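Peptidoglycan glycosyltransferase (Burkholderia ambifaria, PDB 5UY7) belongs to the penicillin-binding proteins and carries a beta-lactamase-clan domain in which helices pack against an antiparallel five-stranded sheet. Local coordinates at residues Y208-A213 / F516-G521; L283-P288 / M334-E339. All blocks are in the same frame, centred on the assembly; numbering follows the deposited sequence.

Interaction 1 (Y208-A213 / F516-G521); sequences YANLKA and FSAIAG
Asn-210 meets Ala-518 and Ile-519 where helix 201-217 lies beside helix 509-526, the first and last helices of the modelled chain. The pair is the terminal helix layer of the penicillin-binding protein fold, flanking the five-stranded antiparallel sheet. The backbones come nearest at the CA atoms of Asn-210 and Ile-519, 6.6 Å apart, and no hydrogen bond joins the two segments. Contact is by van der Waals touch. The Ala-518 methyl lies over a face of the Asn-210 amide, with CB 3.3 Å from OD1 and 3.6 Å from CG, so a flat polar group is covered by a small apolar one.

The polar interactions use the other arm of the amide. Asn-210 CG stands beside its own backbone N (chi1 -77°), which turns the group back toward the preceding helical turn; ND2 then bonds to Ile-206 O within its own helix and to Asp-522 OD2 on the partner helix. These two acceptors fix the rotation of the amide, and the second adds a polar tie between the helices immediately beyond residues 516-521.

Apolar packing continues underneath. Ile-519 is buried and reaches Ala-225 and Val-227 of one strand and Val-494 and Val-496 of the next, while Leu-211 of the first helix rests on Val-239 and Tyr-241 of strand 235-241. Both helices are thus seated on the sheet as well as on each other. Between them, the side chains of Asn-210 and Ile-519 run past one another in opposite directions, with Asn-210 CB 3.7 Å from Ile-519 CG1.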
loop_
_atom_site.group_PDB
_atom_site.type_symbol
_atom_site.label_atom_id
_atom_site.label_comp_id
_atom_site.label_asym_id
_atom_site.label_seq_id
_atom_site.Cartn_x
_atom_site.Cartn_y
_atom_site.Cartn_z
ATOM N N TYR A 208 -6.451 -13.154 12.158
ATOM C CA TYR A 208 -6.456 -12.956 13.602
ATOM C C TYR A 208 -5.260 -13.630 14.264
ATOM O O TYR A 208 -4.555 -13.019 15.078
ATOM C CB TYR A 208 -7.763 -13.503 14.175
ATOM C CG TYR A 208 -7.764 -13.643 15.666
ATOM C CD1 TYR A 208 -8.084 -12.574 16.473
ATOM C CD2 TYR A 208 -7.455 -14.857 16.263
ATOM C CE1 TYR A 208 -8.099 -12.710 17.852
ATOM C CE2 TYR A 208 -7.456 -14.998 17.625
ATOM C CZ TYR A 208 -7.773 -13.919 18.412
ATOM O OH TYR A 208 -7.772 -14.082 19.778
ATOM N N ALA A 209 -5.032 -14.905 13.946
ATOM C CA ALA A 209 -3.966 -15.654 14.603
ATOM C C ALA A 209 -2.608 -15.021 14.344
ATOM O O ALA A 209 -1.793 -14.873 15.263
ATOM C CB ALA A 209 -3.982 -17.100 14.119
ATOM N N ASN A 210 -2.348 -14.635 13.093
ATOM C CA ASN A 210 -1.050 -14.063 12.780
ATOM C C ASN A 210 -0.897 -12.674 13.374
ATOM O O ASN A 210 0.199 -12.302 13.821
ATOM C CB ASN A 210 -0.840 -14.027 11.263
ATOM C CG ASN A 210 -0.484 -15.382 10.707
ATOM O OD1 ASN A 210 0.537 -15.962 11.074
ATOM N ND2 ASN A 210 -1.319 -15.902 9.811
ATOM N N LEU A 211 -1.977 -11.886 13.378
ATOM C CA LEU A 211 -1.888 -10.536 13.922
ATOM C C LEU A 211 -1.716 -10.566 15.432
ATOM O O LEU A 211 -0.915 -9.802 15.984
ATOM C CB LEU A 211 -3.130 -9.730 13.537
ATOM C CG LEU A 211 -3.139 -8.273 13.983
ATOM C CD1 LEU A 211 -2.048 -7.478 13.268
ATOM C CD2 LEU A 211 -4.538 -7.700 13.738
ATOM N N LYS A 212 -2.449 -11.454 16.106
ATOM C CA LYS A 212 -2.312 -11.607 17.551
ATOM C C LYS A 212 -0.885 -11.985 17.915
ATOM O O LYS A 212 -0.288 -11.409 18.831
ATOM C CB LYS A 212 -3.301 -12.663 18.052
ATOM C CG LYS A 212 -3.213 -12.988 19.539
ATOM C CD LYS A 212 -4.318 -13.967 19.933
ATOM C CE LYS A 212 -4.318 -14.281 21.427
ATOM N NZ LYS A 212 -3.100 -15.012 21.845
ATOM N N ALA A 213 -0.309 -12.945 17.184
ATOM C CA ALA A 213 1.063 -13.353 17.464
ATOM C C ALA A 213 2.032 -12.186 17.311
ATOM O O ALA A 213 2.964 -12.039 18.107
ATOM C CB ALA A 213 1.462 -14.511 16.550
ATOM N N PHE A 516 2.381 -9.423 7.002
ATOM C CA PHE A 516 1.889 -9.540 5.635
ATOM C C PHE A 516 2.234 -10.907 5.055
ATOM O O PHE A 516 1.380 -11.592 4.470
ATOM C CB PHE A 516 2.478 -8.430 4.750
ATOM C CG PHE A 516 2.341 -8.716 3.273
ATOM C CD1 PHE A 516 1.187 -8.350 2.588
ATOM C CD2 PHE A 516 3.350 -9.386 2.576
ATOM C CE1 PHE A 516 1.040 -8.625 1.244
ATOM C CE2 PHE A 516 3.202 -9.675 1.218
ATOM C CZ PHE A 516 2.053 -9.286 0.555
ATOM N N SER A 517 3.495 -11.313 5.203
ATOM C CA SER A 517 3.952 -12.556 4.594
ATOM C C SER A 517 3.175 -13.748 5.131
ATOM O O SER A 517 2.737 -14.617 4.368
ATOM C CB SER A 517 5.443 -12.749 4.850
ATOM O OG SER A 517 5.845 -14.050 4.450
ATOM N N ALA A 518 3.008 -13.809 6.451
ATOM C CA ALA A 518 2.303 -14.927 7.062
ATOM C C ALA A 518 0.851 -14.972 6.604
ATOM O O ALA A 518 0.340 -16.029 6.223
ATOM C CB ALA A 518 2.393 -14.827 8.587
ATOM N N ILE A 519 0.169 -13.829 6.616
ATOM C CA ILE A 519 -1.237 -13.832 6.232
ATOM C C ILE A 519 -1.388 -14.151 4.753
ATOM O O ILE A 519 -2.255 -14.938 4.365
ATOM C CB ILE A 519 -1.903 -12.497 6.599
ATOM C CG1 ILE A 519 -1.951 -12.358 8.118
ATOM C CG2 ILE A 519 -3.287 -12.414 5.953
ATOM C CD1 ILE A 519 -2.462 -10.992 8.611
ATOM N N ALA A 520 -0.563 -13.529 3.901
ATOM C CA ALA A 520 -0.659 -13.785 2.467
ATOM C C ALA A 520 -0.376 -15.250 2.149
ATOM O O ALA A 520 -1.127 -15.895 1.407
ATOM C CB ALA A 520 0.307 -12.873 1.705
ATOM N N GLY A 521 0.714 -15.788 2.693
ATOM C CA GLY A 521 1.053 -17.178 2.419
ATOM C C GLY A 521 0.022 -18.151 2.962
ATOM O O GLY A 521 -0.377 -19.103 2.277
#

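Interaction 2 (L283-P288 / M334-E339); sequences LHRVTP and MTMRPE. With SO4 (sulfate ion), chain C.
Arg-285 and Leu-283 reach across to Thr-335 and Met-336, joining two turns in the helical part of the penicillin-binding protein fold. Helix 273-282 ends in a Schellman motif, with His-284 at positive phi, and the chain then passes into the loop that bears Arg-285. On the other side, Arg-337 is the N-cap of helix 338-347.

One hydrogen bond crosses the contact: Arg-285 NH1 donates to Thr-335 O over 2.9 Å. The bond is bent, 146° at the hydrogen, and its donor stands 17° out of the carbonyl plane. The Arg-285 chain bends at chi2 (-71°) and lies alongside Thr-335, bringing its CD within 3.4 Å of Thr-335 O. Arg-285 NH2 forms a salt bridge with Glu-340 OE2, and the other oxygen of that carboxylate, OE1, accepts Arg-337 N. Glu-340 therefore positions the guanidinium and serves the first turn of its own helix at once. Thr-335 OG1 lies 3.5 Å from Arg-285 CB, but its hydrogen bond goes to Ile-332 O.

Leu-283 lies beneath the guanidinium, its CB under one face and offset toward the rim; from there Leu-283 CD1 reaches Met-336 SD at 4.0 Å, the apolar contact between the segments. Buried Met-336 also packs on Leu-279 of helix 273-282.

At the far end of the loop a sulfate ion, probably from the crystallisation liquor, accepts hydrogen bonds from Asn-289 N and from Thr-287 OG1, the latter 2.7 Å from sulfate O4.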
loop_
_atom_site.group_PDB
_atom_site.type_symbol
_atom_site.label_atom_id
_atom_site.label_comp_id
_atom_site.label_asym_id
_atom_site.label_seq_id
_atom_site.Cartn_x
_atom_site.Cartn_y
_atom_site.Cartn_z
ATOM N N LEU A 283 0.530 9.084 -17.029
ATOM C CA LEU A 283 0.551 10.352 -17.749
ATOM C C LEU A 283 1.637 10.402 -18.811
ATOM O O LEU A 283 1.771 11.433 -19.483
ATOM C CB LEU A 283 0.733 11.511 -16.763
ATOM C CG LEU A 283 -0.443 11.695 -15.805
ATOM C CD1 LEU A 283 -0.166 12.776 -14.766
ATOM C CD2 LEU A 283 -1.690 12.033 -16.612
ATOM N N HIS A 284 2.401 9.319 -18.977
ATOM C CA HIS A 284 3.483 9.220 -19.954
ATOM C C HIS A 284 4.628 10.182 -19.651
ATOM O O HIS A 284 5.408 10.518 -20.547
ATOM C CB HIS A 284 2.961 9.435 -21.385
ATOM C CG HIS A 284 1.733 8.633 -21.701
ATOM N ND1 HIS A 284 1.730 7.254 -21.716
ATOM C CD2 HIS A 284 0.469 9.016 -22.004
ATOM C CE1 HIS A 284 0.519 6.821 -22.020
ATOM N NE2 HIS A 284 -0.266 7.870 -22.198
ATOM N N ARG A 285 4.759 10.628 -18.394
ATOM C CA ARG A 285 5.874 11.504 -18.031
ATOM C C ARG A 285 7.185 10.735 -17.923
ATOM O O ARG A 285 8.257 11.284 -18.216
ATOM C CB ARG A 285 5.587 12.218 -16.705
ATOM C CG ARG A 285 4.299 13.026 -16.690
ATOM C CD ARG A 285 4.385 14.296 -17.553
ATOM N NE ARG A 285 3.042 14.656 -17.998
ATOM C CZ ARG A 285 2.152 15.273 -17.229
ATOM N NH1 ARG A 285 2.490 15.645 -16.003
ATOM N NH2 ARG A 285 0.930 15.516 -17.678
ATOM N N VAL A 286 7.120 9.483 -17.483
ATOM C CA VAL A 286 8.277 8.605 -17.389
ATOM C C VAL A 286 7.859 7.238 -17.904
ATOM O O VAL A 286 6.673 6.944 -18.071
ATOM C CB VAL A 286 8.822 8.465 -15.950
ATOM C CG1 VAL A 286 9.146 9.823 -15.346
ATOM C CG2 VAL A 286 7.816 7.729 -15.066
ATOM N N THR A 287 8.857 6.391 -18.128
ATOM C CA THR A 287 8.659 4.980 -18.436
ATOM C C THR A 287 9.384 4.175 -17.368
ATOM O O THR A 287 10.167 4.749 -16.598
ATOM C CB THR A 287 9.210 4.642 -19.814
ATOM O OG1 THR A 287 10.627 4.860 -19.805
ATOM C CG2 THR A 287 8.541 5.498 -20.876
ATOM N N PRO A 288 9.188 2.855 -17.292
ATOM C CA PRO A 288 9.872 2.100 -16.231
ATOM C C PRO A 288 11.385 2.197 -16.282
ATOM O O PRO A 288 12.037 2.089 -15.234
ATOM C CB PRO A 288 9.389 0.661 -16.465
ATOM C CG PRO A 288 8.042 0.826 -17.108
ATOM C CD PRO A 288 8.202 2.020 -18.008
ATOM N N MET A 334 7.825 15.813 -9.448
ATOM C CA MET A 334 7.988 17.146 -10.016
ATOM C C MET A 334 7.709 17.200 -11.516
ATOM O O MET A 334 7.623 18.302 -12.065
ATOM C CB MET A 334 9.394 17.671 -9.709
ATOM C CG MET A 334 9.643 17.923 -8.222
ATOM S SD MET A 334 8.567 19.193 -7.510
ATOM C CE MET A 334 7.380 18.197 -6.626
ATOM N N THR A 335 7.553 16.051 -12.179
ATOM C CA THR A 335 7.087 16.024 -13.558
ATOM C C THR A 335 5.582 16.199 -13.668
ATOM O O THR A 335 5.062 16.224 -14.785
ATOM C CB THR A 335 7.485 14.710 -14.253
ATOM O OG1 THR A 335 6.686 13.633 -13.754
ATOM C CG2 THR A 335 8.959 14.392 -14.027
ATOM N N MET A 336 4.872 16.323 -12.546
ATOM C CA MET A 336 3.418 16.395 -12.556
ATOM C C MET A 336 2.944 17.649 -11.837
ATOM O O MET A 336 3.696 18.294 -11.104
ATOM C CB MET A 336 2.822 15.129 -11.924
ATOM C CG MET A 336 3.237 13.885 -12.700
ATOM S SD MET A 336 2.613 12.374 -11.958
ATOM C CE MET A 336 3.686 12.224 -10.537
ATOM N N ARG A 337 1.689 18.015 -12.102
ATOM C CA ARG A 337 1.064 19.192 -11.517
ATOM C C ARG A 337 0.294 18.800 -10.265
ATOM O O ARG A 337 -0.185 17.670 -10.157
ATOM C CB ARG A 337 0.106 19.842 -12.509
ATOM N N PRO A 338 0.156 19.728 -9.315
ATOM C CA PRO A 338 -0.670 19.444 -8.129
ATOM C C PRO A 338 -2.061 18.939 -8.468
ATOM O O PRO A 338 -2.522 17.960 -7.868
ATOM C CB PRO A 338 -0.710 20.804 -7.419
ATOM C CG PRO A 338 0.584 21.434 -7.779
ATOM C CD PRO A 338 0.868 21.011 -9.200
ATOM N N GLU A 339 -2.737 19.572 -9.433
ATOM C CA GLU A 339 -4.077 19.126 -9.802
ATOM C C GLU A 339 -4.069 17.679 -10.283
ATOM O O GLU A 339 -4.996 16.917 -9.983
ATOM C CB GLU A 339 -4.659 20.049 -10.873
ATOM C CG GLU A 339 -6.087 19.698 -11.247
ATOM C CD GLU A 339 -6.690 20.684 -12.217
ATOM O OE1 GLU A 339 -5.920 21.453 -12.834
ATOM O OE2 GLU A 339 -7.932 20.694 -12.365
HETATM S S SO4 C . 11.333 1.947 -21.534
HETATM O O1 SO4 C . 10.170 1.772 -22.399
HETATM O O2 SO4 C . 12.389 1.011 -21.916
HETATM O O3 SO4 C . 10.942 1.680 -20.150
HETATM O O4 SO4 C . 11.828 3.316 -21.662
#

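From the N-terminal end of the model, helix 201-217 opens the larger loop. The chain continues through strands 222-229 and 235-241 into the helical part, where helix 273-282 leads to residues 283-288. Another 45 residues, including helices 317-323 and 326-333, return it to 334-339, and interaction 2 closes this short loop. The chain then passes further helices and the remaining strands of the sheet before helix 509-526 closes interaction 1 over 302 intervening residues. Interaction 2 is nested inside interaction 1. Their centres, about 36 Å apart, lie on opposite sides of the chain's centre: one contact joins the terminal helices beside the sheet, the other two turns among the helices.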